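Local coordinates for protein lantibiotic dehydratase (PDB 5EHK) that probably dehydrates serine and threonine residues of the precursor peptide of the lantibiotic NAI-107 in a tRNA-dependent reaction, at residues L822-P827 and D832-D837; D837-L842 and A933-L938; F855-S860 and L1078-N1083; E952-S957 and R1084-S1089. All coordinates share one frame; numbering follows the deposited sequence.

Contact 1 (L822-P827 and D832-D837)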
loop_
_atom_site.group_PDB
_atom_site.type_symbol
_atom_site.label_atom_id
_atom_site.label_comp_id
_atom_site.label_asym_id
_atom_site.label_seq_id
_atom_site.Cartn_x
_atom_site.Cartn_y
_atom_site.Cartn_z
ATOM N N LEU A 822 -2.955 -7.212 -30.168
ATOM C CA LEU A 822 -2.440 -8.277 -29.313
ATOM C C LEU A 822 -1.704 -7.767 -28.100
ATOM O O LEU A 822 -0.892 -6.847 -28.204
ATOM C CB LEU A 822 -1.465 -9.116 -30.109
ATOM C CG LEU A 822 -2.081 -9.980 -31.185
ATOM C CD1 LEU A 822 -1.000 -10.325 -32.179
ATOM C CD2 LEU A 822 -2.606 -11.223 -30.525
ATOM N N ARG A 823 -1.952 -8.394 -26.951
ATOM C CA ARG A 823 -1.120 -8.168 -25.767
ATOM C C ARG A 823 -0.238 -9.357 -25.468
ATOM O O ARG A 823 -0.715 -10.437 -25.156
ATOM C CB ARG A 823 -1.975 -7.880 -24.574
ATOM C CG ARG A 823 -2.891 -6.725 -24.791
ATOM C CD ARG A 823 -3.456 -6.338 -23.448
ATOM N NE ARG A 823 -4.570 -5.416 -23.592
ATOM C CZ ARG A 823 -5.712 -5.571 -22.945
ATOM N NH1 ARG A 823 -5.870 -6.630 -22.139
ATOM N NH2 ARG A 823 -6.685 -4.686 -23.122
ATOM N N LEU A 824 1.059 -9.157 -25.589
ATOM C CA LEU A 824 1.984 -10.258 -25.441
ATOM C C LEU A 824 2.720 -10.125 -24.126
ATOM O O LEU A 824 3.474 -9.167 -23.910
ATOM C CB LEU A 824 2.932 -10.311 -26.640
ATOM C CG LEU A 824 2.209 -10.294 -27.993
ATOM C CD1 LEU A 824 3.203 -10.227 -29.151
ATOM C CD2 LEU A 824 1.323 -11.500 -28.114
ATOM N N ARG A 825 2.455 -11.069 -23.224
ATOM C CA ARG A 825 3.004 -11.005 -21.869
ATOM C C ARG A 825 4.443 -11.491 -21.874
ATOM O O ARG A 825 4.745 -12.566 -21.422
ATOM C CB ARG A 825 2.139 -11.795 -20.883
ATOM C CG ARG A 825 0.681 -11.333 -20.835
ATOM C CD ARG A 825 0.499 -10.073 -20.009
ATOM N NE ARG A 825 -0.692 -9.300 -20.376
ATOM C CZ ARG A 825 -1.006 -8.120 -19.836
ATOM N NH1 ARG A 825 -0.209 -7.588 -18.901
ATOM N NH2 ARG A 825 -2.108 -7.473 -20.224
ATOM N N VAL A 826 5.308 -10.667 -22.430
ATOM C CA VAL A 826 6.724 -10.914 -22.472
ATOM C C VAL A 826 7.279 -9.979 -21.429
ATOM O O VAL A 826 7.184 -8.778 -21.581
ATOM C CB VAL A 826 7.295 -10.532 -23.875
ATOM C CG1 VAL A 826 8.797 -10.730 -23.938
ATOM C CG2 VAL A 826 6.603 -11.324 -24.983
ATOM N N PRO A 827 7.798 -10.522 -20.326
ATOM C CA PRO A 827 8.360 -9.656 -19.293
ATOM C C PRO A 827 9.482 -8.817 -19.854
ATOM O O PRO A 827 10.148 -9.232 -20.803
ATOM C CB PRO A 827 8.901 -10.641 -18.260
ATOM C CG PRO A 827 8.989 -11.934 -18.953
ATOM C CD PRO A 827 7.893 -11.939 -19.955
ATOM N N ASP A 832 13.490 -7.402 -25.564
ATOM C CA ASP A 832 14.428 -7.169 -26.664
ATOM C C ASP A 832 14.705 -8.396 -27.531
ATOM O O ASP A 832 14.659 -8.288 -28.751
ATOM C CB ASP A 832 15.713 -6.574 -26.138
ATOM C CG ASP A 832 15.491 -5.216 -25.626
ATOM O OD1 ASP A 832 14.349 -4.794 -25.791
ATOM O OD2 ASP A 832 16.401 -4.563 -25.094
ATOM N N ASP A 833 14.942 -9.556 -26.917
ATOM C CA ASP A 833 15.098 -10.806 -27.685
ATOM C C ASP A 833 13.835 -11.181 -28.446
ATOM O O ASP A 833 13.908 -11.586 -29.609
ATOM C CB ASP A 833 15.521 -11.999 -26.811
ATOM C CG ASP A 833 17.028 -12.056 -26.584
ATOM O OD1 ASP A 833 17.771 -11.436 -27.386
ATOM O OD2 ASP A 833 17.463 -12.685 -25.585
ATOM N N PHE A 834 12.683 -11.038 -27.790
ATOM C CA PHE A 834 11.410 -11.354 -28.418
ATOM C C PHE A 834 11.202 -10.453 -29.659
ATOM O O PHE A 834 10.765 -10.915 -30.715
ATOM C CB PHE A 834 10.264 -11.217 -27.409
ATOM C CG PHE A 834 8.961 -11.801 -27.896
ATOM C CD1 PHE A 834 8.682 -13.138 -27.700
ATOM C CD2 PHE A 834 8.050 -11.015 -28.588
ATOM C CE1 PHE A 834 7.533 -13.677 -28.149
ATOM C CE2 PHE A 834 6.892 -11.555 -29.053
ATOM C CZ PHE A 834 6.626 -12.900 -28.838
ATOM N N LEU A 835 11.538 -9.170 -29.500
ATOM C CA LEU A 835 11.505 -8.194 -30.581
ATOM C C LEU A 835 12.464 -8.504 -31.731
ATOM O O LEU A 835 12.126 -8.300 -32.901
ATOM C CB LEU A 835 11.789 -6.797 -30.039
ATOM C CG LEU A 835 10.693 -6.165 -29.176
ATOM C CD1 LEU A 835 11.208 -4.937 -28.443
ATOM C CD2 LEU A 835 9.458 -5.834 -30.032
ATOM N N ARG A 836 13.662 -8.980 -31.404
ATOM C CA ARG A 836 14.645 -9.329 -32.432
ATOM C C ARG A 836 14.215 -10.552 -33.251
ATOM O O ARG A 836 14.294 -10.547 -34.480
ATOM C CB ARG A 836 16.034 -9.537 -31.804
ATOM C CG ARG A 836 16.701 -8.229 -31.354
ATOM C CD ARG A 836 18.143 -8.397 -30.916
ATOM N NE ARG A 836 18.246 -8.760 -29.506
ATOM C CZ ARG A 836 18.628 -7.938 -28.534
ATOM N NH1 ARG A 836 18.987 -6.690 -28.810
ATOM N NH2 ARG A 836 18.675 -8.379 -27.281
ATOM N N ASP A 837 13.708 -11.566 -32.558
ATOM C CA ASP A 837 13.480 -12.875 -33.133
ATOM C C ASP A 837 12.029 -13.253 -33.447
ATOM O O ASP A 837 11.777 -13.906 -34.448
ATOM C CB ASP A 837 14.037 -13.936 -32.180
ATOM C CG ASP A 837 15.514 -13.765 -31.899
ATOM O OD1 ASP A 837 16.251 -13.219 -32.742
ATOM O OD2 ASP A 837 15.942 -14.205 -30.824
#
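V826 sets its CG2 methyl on the ring of F834, in a buried strand-to-helix packing: L824 comes from strand 819-824, V826 from the loop after it, and F834 from helix 828-837, which folds back over the sheet. The evidence for a CH-pi contact is direct: V826 CG2 stands 3.7 Å from the centroid of the F834 ring and only 9° off its normal, so the methyl is centred over one face. The other methyl, V826 CG1, reaches the root of the same side chain, 3.8 Å from F834 CB. L824 arrives at about a right angle to the phenylalanine side chain and places CD1 3.9 Å from F834 CE2. With CG anti to the backbone N (chi1 -168°), F834 carries its ring off the helix and onto these two residues. The F834 ring also meets W893, the ring planes nearly perpendicular, and L867 of strand 864-872. In the second shell, D833 pairs with R836, with R942 of helix 920-942 and, through OD2, with S230 of the second subunit. The R836 NH2 to D833 OD1 salt bridge is 3.2 Å long, lies in the guanidinium plane and meets OD1 from above the carboxylate plane.

Contact 2 (D837-L842 and A933-L938); sequences DQVPVL and AAISLL
I935 bridges two residues near the N-terminal end of helix 839-848, making this a small, purely apolar helix-to-helix packing between that helix and the C-terminal half of helix 920-942. The backbones come nearest at P840 and I935, whose CA atoms are 8.1 Å apart, a spacing filled by side chains. About 100 Å² is buried in all, roughly half of it on I935.

The two branches of I935 divide the work. CG1 lies beside the backbone N and the chain continues extended, which carries the terminal methyl out to V839: I935 CD1 is 3.9 Å from V839 CG1, and the two side chains cross at a slant. The shorter branch serves P840, whose ring presents CG to the isoleucine, with I935 CG2 lying 4.2 Å from P840 CG, a looser touch.

V839 directs its side chain at the opposing helix with CG1 anti to the backbone N (chi1 175°), which leaves CG1 on the side of I935. W854 of strand 853-861 touches both V839 and I935, while F834 packs on V839. The neighbours of I935 along its helix serve other partners, A934 and L937 packing on L1085 of helix 1068-1085 and L938 on L835. Within helix 920-942 the opposing backbone is regular around I935: L937 N bonds to A933 O and L938 N to A934 O, both at 2.9 Å.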
loop_
_atom_site.group_PDB
_atom_site.type_symbol
_atom_site.label_atom_id
_atom_site.label_comp_id
_atom_site.label_asym_id
_atom_site.label_seq_id
_atom_site.Cartn_x
_atom_site.Cartn_y
_atom_site.Cartn_z
ATOM N N ASP A 837 13.708 -11.566 -32.558
ATOM C CA ASP A 837 13.480 -12.875 -33.133
ATOM C C ASP A 837 12.029 -13.253 -33.447
ATOM O O ASP A 837 11.777 -13.906 -34.448
ATOM C CB ASP A 837 14.037 -13.936 -32.180
ATOM C CG ASP A 837 15.514 -13.765 -31.899
ATOM O OD1 ASP A 837 16.251 -13.219 -32.742
ATOM O OD2 ASP A 837 15.942 -14.205 -30.824
ATOM N N GLN A 838 11.086 -12.879 -32.590
ATOM C CA GLN A 838 9.707 -13.378 -32.704
ATOM C C GLN A 838 8.728 -12.411 -33.387
ATOM O O GLN A 838 7.874 -12.843 -34.158
ATOM C CB GLN A 838 9.141 -13.802 -31.334
ATOM C CG GLN A 838 9.520 -15.210 -30.887
ATOM C CD GLN A 838 10.976 -15.337 -30.449
ATOM O OE1 GLN A 838 11.481 -14.529 -29.656
ATOM N NE2 GLN A 838 11.656 -16.350 -30.970
ATOM N N VAL A 839 8.813 -11.120 -33.060
ATOM C CA VAL A 839 7.943 -10.117 -33.677
ATOM C C VAL A 839 8.090 -10.072 -35.238
ATOM O O VAL A 839 7.086 -9.969 -35.955
ATOM C CB VAL A 839 8.077 -8.728 -32.969
ATOM C CG1 VAL A 839 7.252 -7.653 -33.690
ATOM C CG2 VAL A 839 7.586 -8.838 -31.527
ATOM N N PRO A 840 9.337 -10.204 -35.757
ATOM C CA PRO A 840 9.487 -10.322 -37.211
ATOM C C PRO A 840 8.634 -11.429 -37.790
ATOM O O PRO A 840 8.050 -11.225 -38.861
ATOM C CB PRO A 840 10.958 -10.666 -37.374
ATOM C CG PRO A 840 11.598 -9.948 -36.260
ATOM C CD PRO A 840 10.656 -10.075 -35.104
ATOM N N VAL A 841 8.531 -12.561 -37.098
ATOM C CA VAL A 841 7.675 -13.631 -37.598
ATOM C C VAL A 841 6.214 -13.178 -37.670
ATOM O O VAL A 841 5.505 -13.484 -38.602
ATOM C CB VAL A 841 7.824 -14.904 -36.775
ATOM C CG1 VAL A 841 6.815 -15.938 -37.210
ATOM C CG2 VAL A 841 9.221 -15.439 -36.923
ATOM N N LEU A 842 5.776 -12.419 -36.687
ATOM C CA LEU A 842 4.403 -11.939 -36.659
ATOM C C LEU A 842 4.144 -10.949 -37.788
ATOM O O LEU A 842 3.056 -10.916 -38.362
ATOM C CB LEU A 842 4.116 -11.280 -35.303
ATOM C CG LEU A 842 4.065 -12.239 -34.110
ATOM C CD1 LEU A 842 3.851 -11.476 -32.825
ATOM C CD2 LEU A 842 2.943 -13.220 -34.315
ATOM N N ALA A 933 12.263 0.189 -37.602
ATOM C CA ALA A 933 13.546 0.775 -37.240
ATOM C C ALA A 933 14.042 0.241 -35.898
ATOM O O ALA A 933 15.191 -0.169 -35.780
ATOM C CB ALA A 933 13.441 2.296 -37.207
ATOM N N ALA A 934 13.179 0.263 -34.885
ATOM C CA ALA A 934 13.561 -0.198 -33.552
ATOM C C ALA A 934 14.004 -1.667 -33.576
ATOM O O ALA A 934 15.005 -2.043 -32.971
ATOM C CB ALA A 934 12.424 0.027 -32.545
ATOM N N ILE A 935 13.236 -2.504 -34.251
ATOM C CA ILE A 935 13.624 -3.894 -34.424
ATOM C C ILE A 935 14.995 -4.017 -35.111
ATOM O O ILE A 935 15.844 -4.803 -34.681
ATOM C CB ILE A 935 12.555 -4.666 -35.200
ATOM C CG1 ILE A 935 11.289 -4.732 -34.363
ATOM C CG2 ILE A 935 13.040 -6.043 -35.567
ATOM C CD1 ILE A 935 10.220 -5.547 -35.004
ATOM N N SER A 936 15.204 -3.231 -36.167
ATOM C CA SER A 936 16.488 -3.193 -36.881
ATOM C C SER A 936 17.654 -2.851 -35.966
ATOM O O SER A 936 18.690 -3.537 -35.977
ATOM C CB SER A 936 16.449 -2.132 -37.974
ATOM O OG SER A 936 16.055 -2.681 -39.206
ATOM N N LEU A 937 17.456 -1.796 -35.168
ATOM C CA LEU A 937 18.458 -1.295 -34.254
ATOM C C LEU A 937 18.756 -2.309 -33.136
ATOM O O LEU A 937 19.917 -2.569 -32.796
ATOM C CB LEU A 937 17.993 0.038 -33.677
ATOM C CG LEU A 937 17.911 1.207 -34.659
ATOM C CD1 LEU A 937 17.447 2.473 -33.972
ATOM C CD2 LEU A 937 19.251 1.460 -35.348
ATOM N N LEU A 938 17.708 -2.911 -32.589
ATOM C CA LEU A 938 17.891 -3.907 -31.547
ATOM C C LEU A 938 18.681 -5.092 -32.078
ATOM O O LEU A 938 19.485 -5.669 -31.355
ATOM C CB LEU A 938 16.543 -4.362 -30.987
ATOM C CG LEU A 938 15.855 -3.340 -30.081
ATOM C CD1 LEU A 938 14.391 -3.703 -29.860
ATOM C CD2 LEU A 938 16.600 -3.219 -28.750
#

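Contact 3 (F855-S860 and L1078-N1083); sequences FFIRYS and LHMTCN
N1083 turns its side-chain amide to the backbone of R858 and occupies the place a further strand would take at the margin of the four-stranded antiparallel sheet. Strand 853-861 is outermost in that sheet within the chain, and helix 1068-1085 crosses it almost at right angles: the short axes make 82° and approach to 8.3 Å.

The polar part is a pair of hydrogen bonds to one residue. R858 N donates to N1083 OD1 at 2.8 Å, and N1083 ND2 donates to R858 O, also at 2.8 Å; each N-H...O angle is 146°, so both bonds are moderately bent. In each the donor is tilted from the accepting carbonyl's plane, whereas R858 O lies close to the amide plane of N1083. CG of N1083 is anti to its backbone N (chi1 -178°), which extends the amide from the helix to the strand. The opposite directions of the two bonds are consistent with the modelled orientation of the amide and would hold it against rotation. OD1 of N1083 also packs against I857 CB, at 3.6 Å. The neighbouring strand pairs with F855, I857 and Y859, leaving R858 to bond outward.

The apolar part is slight: M1080 reaches I857 with its sulfur, M1080 SD lying 4.5 Å from I857 CG2.

Charge is handled outside the pair. The R858 guanidinium leads away to a salt bridge with D832, modelled too short for its geometry to be trusted. Nearer the backbone, R858 CB lies 3.8 Å from N1083 ND2.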
loop_
_atom_site.group_PDB
_atom_site.type_symbol
_atom_site.label_atom_id
_atom_site.label_comp_id
_atom_site.label_asym_id
_atom_site.label_seq_id
_atom_site.Cartn_x
_atom_site.Cartn_y
_atom_site.Cartn_z
ATOM N N PHE A 855 2.261 -2.102 -35.893
ATOM C CA PHE A 855 3.232 -1.435 -35.038
ATOM C C PHE A 855 3.324 -2.122 -33.678
ATOM O O PHE A 855 2.517 -2.994 -33.372
ATOM C CB PHE A 855 2.967 0.076 -34.946
ATOM C CG PHE A 855 1.762 0.473 -34.114
ATOM C CD1 PHE A 855 0.539 0.756 -34.716
ATOM C CD2 PHE A 855 1.852 0.597 -32.725
ATOM C CE1 PHE A 855 -0.571 1.162 -33.949
ATOM C CE2 PHE A 855 0.732 1.003 -31.952
ATOM C CZ PHE A 855 -0.476 1.279 -32.567
ATOM N N PHE A 856 4.303 -1.755 -32.863
ATOM C CA PHE A 856 4.327 -2.297 -31.527
ATOM C C PHE A 856 4.687 -1.210 -30.543
ATOM O O PHE A 856 5.441 -0.291 -30.874
ATOM C CB PHE A 856 5.322 -3.453 -31.404
ATOM C CG PHE A 856 6.723 -3.006 -31.093
ATOM C CD1 PHE A 856 7.120 -2.755 -29.780
ATOM C CD2 PHE A 856 7.644 -2.831 -32.111
ATOM C CE1 PHE A 856 8.381 -2.320 -29.510
ATOM C CE2 PHE A 856 8.911 -2.409 -31.832
ATOM C CZ PHE A 856 9.284 -2.154 -30.533
ATOM N N ILE A 857 4.174 -1.351 -29.322
ATOM C CA ILE A 857 4.571 -0.505 -28.218
ATOM C C ILE A 857 4.860 -1.380 -26.980
ATOM O O ILE A 857 4.327 -2.485 -26.830
ATOM C CB ILE A 857 3.505 0.553 -27.854
ATOM C CG1 ILE A 857 2.266 -0.092 -27.230
ATOM C CG2 ILE A 857 3.101 1.387 -29.060
ATOM C CD1 ILE A 857 1.282 0.912 -26.693
ATOM N N ARG A 858 5.710 -0.861 -26.103
ATOM C CA ARG A 858 5.953 -1.431 -24.801
ATOM C C ARG A 858 4.956 -0.727 -23.877
ATOM O O ARG A 858 4.788 0.493 -23.914
ATOM C CB ARG A 858 7.410 -1.170 -24.406
ATOM C CG ARG A 858 8.409 -1.838 -25.348
ATOM C CD ARG A 858 9.863 -1.278 -25.274
ATOM N NE ARG A 858 10.860 -2.285 -25.000
ATOM C CZ ARG A 858 11.912 -2.585 -25.751
ATOM N NH1 ARG A 858 12.181 -1.982 -26.887
ATOM N NH2 ARG A 858 12.691 -3.556 -25.338
ATOM N N TYR A 859 4.236 -1.510 -23.094
ATOM C CA TYR A 859 3.127 -0.984 -22.328
ATOM C C TYR A 859 3.214 -1.561 -20.927
ATOM O O TYR A 859 3.691 -2.677 -20.730
ATOM C CB TYR A 859 1.797 -1.393 -22.994
ATOM C CG TYR A 859 0.627 -0.509 -22.642
ATOM C CD1 TYR A 859 0.224 0.508 -23.504
ATOM C CD2 TYR A 859 -0.070 -0.671 -21.439
ATOM C CE1 TYR A 859 -0.847 1.346 -23.194
ATOM C CE2 TYR A 859 -1.149 0.164 -21.114
ATOM C CZ TYR A 859 -1.530 1.174 -22.002
ATOM O OH TYR A 859 -2.589 2.013 -21.719
ATOM N N SER A 860 2.736 -0.816 -19.945
ATOM C CA SER A 860 2.593 -1.387 -18.616
ATOM C C SER A 860 1.174 -1.172 -18.096
ATOM O O SER A 860 0.711 -0.036 -18.019
ATOM C CB SER A 860 3.622 -0.787 -17.665
ATOM O OG SER A 860 3.297 -1.147 -16.346
ATOM N N LEU A 1078 8.631 11.871 -30.216
ATOM C CA LEU A 1078 9.895 11.590 -29.533
ATOM C C LEU A 1078 9.742 10.519 -28.450
ATOM O O LEU A 1078 10.582 9.593 -28.359
ATOM C CB LEU A 1078 10.588 12.840 -28.954
ATOM C CG LEU A 1078 11.344 13.879 -29.805
ATOM C CD1 LEU A 1078 11.979 13.327 -31.103
ATOM C CD2 LEU A 1078 10.494 15.082 -30.068
ATOM N N HIS A 1079 8.698 10.673 -27.623
ATOM C CA HIS A 1079 8.388 9.712 -26.552
ATOM C C HIS A 1079 8.197 8.263 -27.081
ATOM O O HIS A 1079 8.800 7.323 -26.567
ATOM C CB HIS A 1079 7.162 10.162 -25.732
ATOM C CG HIS A 1079 6.657 9.124 -24.774
ATOM N ND1 HIS A 1079 7.467 8.516 -23.835
ATOM C CD2 HIS A 1079 5.434 8.564 -24.628
ATOM C CE1 HIS A 1079 6.762 7.637 -23.148
ATOM N NE2 HIS A 1079 5.525 7.644 -23.611
ATOM N N MET A 1080 7.389 8.082 -28.121
ATOM C CA MET A 1080 7.175 6.740 -28.669
ATOM C C MET A 1080 8.428 6.093 -29.266
ATOM O O MET A 1080 8.550 4.865 -29.254
ATOM C CB MET A 1080 6.005 6.718 -29.669
ATOM C CG MET A 1080 4.611 6.915 -29.047
ATOM S SD MET A 1080 4.019 5.607 -27.925
ATOM C CE MET A 1080 4.824 5.962 -26.385
ATOM N N THR A 1081 9.354 6.900 -29.780
ATOM C CA THR A 1081 10.591 6.342 -30.297
ATOM C C THR A 1081 11.377 5.791 -29.121
ATOM O O THR A 1081 11.967 4.718 -29.212
ATOM C CB THR A 1081 11.404 7.343 -31.152
ATOM O OG1 THR A 1081 10.983 7.228 -32.516
ATOM C CG2 THR A 1081 12.867 7.011 -31.138
ATOM N N CYS A 1082 11.312 6.479 -27.994
ATOM C CA CYS A 1082 11.969 5.991 -26.798
ATOM C C CYS A 1082 11.256 4.761 -26.226
ATOM O O CYS A 1082 11.908 3.802 -25.794
ATOM C CB CYS A 1082 12.059 7.095 -25.744
ATOM S SG CYS A 1082 13.141 8.444 -26.202
ATOM N N ASN A 1083 9.928 4.788 -26.240
ATOM C CA ASN A 1083 9.167 3.646 -25.783
ATOM C C ASN A 1083 9.573 2.425 -26.589
ATOM O O ASN A 1083 9.956 1.428 -26.023
ATOM C CB ASN A 1083 7.651 3.874 -25.874
ATOM C CG ASN A 1083 6.850 2.674 -25.346
ATOM O OD1 ASN A 1083 6.370 1.841 -26.119
ATOM N ND2 ASN A 1083 6.713 2.580 -24.033
#

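Contact 4 (E952-S957 and R1084-S1089); sequences EVTAIS and RLIGGS
L1085, in the last turn of helix 1068-1085, lies against T954 of helix 950-965, and their CA atoms are the nearest pair across the contact at 6.6 Å. The two side chains run alongside each other, pointing opposite ways. T954 OG1 is 3.5 Å from both L1085 CB and L1085 CG, packing against aliphatic carbon; the hydroxyl itself is bonded to L950 O one turn back in its own helix. OG1 of T954 lies beside the backbone N (chi1 -58°), which turns the hydroxyl back toward L950 O and leaves CG2 for I1086. Farther out on the leucine, CD2 reaches S957 one turn along, 4.1 Å from S957 CB.

I1086 is the first residue to leave helical torsions, yet it still faces the same threonine. Its CG2 comes to 3.7 Å from T954 OG1, and its CD1 to 4.1 Å from T954 CG2, the two side chains crossing at a slant. T954 is thus covered from two consecutive residues, its hydroxyl side by L1085 and I1086 and its methyl by the tip of I1086.

G1087 and G1088 then turn the chain away, both with positive phi, a region that favours glycine. S1089 is the N-cap of the next helix, 1090-1109, and its OG accepts from R1092 N.

The contact is a helix end and its following turn set against a helix flank. V1096 of helix 1090-1109 touches both T954 and I1086, while A934 and L937 of helix 920-942 pack on L1085.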
loop_
_atom_site.group_PDB
_atom_site.type_symbol
_atom_site.label_atom_id
_atom_site.label_comp_id
_atom_site.label_asym_id
_atom_site.label_seq_id
_atom_site.Cartn_x
_atom_site.Cartn_y
_atom_site.Cartn_z
ATOM N N GLU A 952 22.829 5.305 -27.032
ATOM C CA GLU A 952 23.385 6.029 -28.156
ATOM C C GLU A 952 22.469 5.968 -29.371
ATOM O O GLU A 952 22.072 7.006 -29.892
ATOM C CB GLU A 952 24.796 5.528 -28.491
ATOM C CG GLU A 952 25.872 6.176 -27.619
ATOM C CD GLU A 952 27.184 5.421 -27.634
ATOM O OE1 GLU A 952 27.160 4.179 -27.803
ATOM O OE2 GLU A 952 28.240 6.075 -27.504
ATOM N N VAL A 953 22.100 4.767 -29.797
ATOM C CA VAL A 953 21.277 4.639 -30.993
ATOM C C VAL A 953 19.922 5.310 -30.764
ATOM O O VAL A 953 19.323 5.824 -31.707
ATOM C CB VAL A 953 21.125 3.179 -31.468
ATOM C CG1 VAL A 953 22.496 2.501 -31.512
ATOM C CG2 VAL A 953 20.184 2.414 -30.565
ATOM N N THR A 954 19.458 5.335 -29.511
ATOM C CA THR A 954 18.200 6.011 -29.177
ATOM C C THR A 954 18.341 7.528 -29.273
ATOM O O THR A 954 17.457 8.203 -29.807
ATOM C CB THR A 954 17.633 5.579 -27.814
ATOM O OG1 THR A 954 17.420 4.162 -27.824
ATOM C CG2 THR A 954 16.280 6.254 -27.537
ATOM N N ALA A 955 19.447 8.056 -28.753
ATOM C CA ALA A 955 19.766 9.475 -28.911
ATOM C C ALA A 955 19.850 9.812 -30.401
ATOM O O ALA A 955 19.241 10.773 -30.872
ATOM C CB ALA A 955 21.088 9.786 -28.241
ATOM N N ILE A 956 20.573 8.982 -31.142
ATOM C CA ILE A 956 20.654 9.120 -32.576
ATOM C C ILE A 956 19.262 9.105 -33.178
ATOM O O ILE A 956 18.942 9.940 -34.011
ATOM C CB ILE A 956 21.503 8.001 -33.184
ATOM C CG1 ILE A 956 22.937 8.092 -32.673
ATOM C CG2 ILE A 956 21.475 8.047 -34.699
ATOM C CD1 ILE A 956 23.781 6.902 -33.084
ATOM N N SER A 957 18.418 8.191 -32.715
ATOM C CA SER A 957 17.065 8.073 -33.252
ATOM C C SER A 957 16.203 9.295 -32.905
ATOM O O SER A 957 15.465 9.787 -33.753
ATOM C CB SER A 957 16.401 6.774 -32.794
ATOM O OG SER A 957 15.279 6.453 -33.592
ATOM N N ARG A 1084 9.595 2.518 -27.910
ATOM C CA ARG A 1084 9.876 1.317 -28.665
ATOM C C ARG A 1084 11.278 0.790 -28.434
ATOM O O ARG A 1084 11.510 -0.407 -28.496
ATOM C CB ARG A 1084 9.640 1.541 -30.151
ATOM C CG ARG A 1084 8.213 1.365 -30.559
ATOM C CD ARG A 1084 8.074 1.598 -32.031
ATOM N NE ARG A 1084 7.641 2.957 -32.313
ATOM C CZ ARG A 1084 6.375 3.351 -32.244
ATOM N NH1 ARG A 1084 5.422 2.491 -31.884
ATOM N NH2 ARG A 1084 6.066 4.601 -32.535
ATOM N N LEU A 1085 12.209 1.695 -28.179
ATOM C CA LEU A 1085 13.613 1.338 -28.097
ATOM C C LEU A 1085 14.026 1.064 -26.633
ATOM O O LEU A 1085 14.608 0.019 -26.338
ATOM C CB LEU A 1085 14.465 2.442 -28.731
ATOM C CG LEU A 1085 15.404 2.276 -29.932
ATOM C CD1 LEU A 1085 15.339 0.937 -30.616
ATOM C CD2 LEU A 1085 15.147 3.386 -30.914
ATOM N N ILE A 1086 13.672 1.945 -25.701
ATOM C CA ILE A 1086 14.098 1.736 -24.310
ATOM C C ILE A 1086 12.912 1.946 -23.394
ATOM O O ILE A 1086 11.764 1.649 -23.755
ATOM C CB ILE A 1086 15.233 2.698 -23.899
ATOM C CG1 ILE A 1086 14.821 4.147 -24.163
ATOM C CG2 ILE A 1086 16.521 2.389 -24.665
ATOM C CD1 ILE A 1086 15.798 5.152 -23.666
ATOM N N GLY A 1087 13.152 2.416 -22.187
ATOM C CA GLY A 1087 11.997 2.800 -21.401
ATOM C C GLY A 1087 11.087 1.676 -20.941
ATOM O O GLY A 1087 11.156 0.534 -21.400
ATOM N N GLY A 1088 10.177 2.057 -20.058
ATOM C CA GLY A 1088 9.857 1.225 -18.930
ATOM C C GLY A 1088 10.700 1.902 -17.859
ATOM O O GLY A 1088 10.978 1.321 -16.804
ATOM N N SER A 1089 11.119 3.138 -18.156
ATOM C CA SER A 1089 11.849 3.988 -17.208
ATOM C C SER A 1089 11.812 5.468 -17.604
ATOM O O SER A 1089 12.476 5.883 -18.557
ATOM C CB SER A 1089 13.306 3.528 -17.111
ATOM O OG SER A 1089 14.121 4.507 -16.491
#

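The four contacts form one continuous cluster in the C-terminal family region, which probably corresponds to the glutamate-elimination part of these dehydratases; no ligand locates an active site here. Contacts 1 and 2, with centres 9 Å apart, share D837 and are joined by R836 NH1 to L938 O (2.8 Å) and V839 N to F834 O (3.1 Å), both probable hydrogen bonds. Contact 3 uses helix 1068-1085 and contact 4, also 9 Å away, its last two residues and the turn after it; R1084 NH1 lies 3.0 Å from F856 O. L835 CD2, 3.7 Å from F856 CE1, and the R858-D832 ion pair tie contact 1 to contact 3. A934 CB, 3.6 Å from L1085 CD1, joins contact 2 to contact 4, whereas contacts 1 and 4 do not touch.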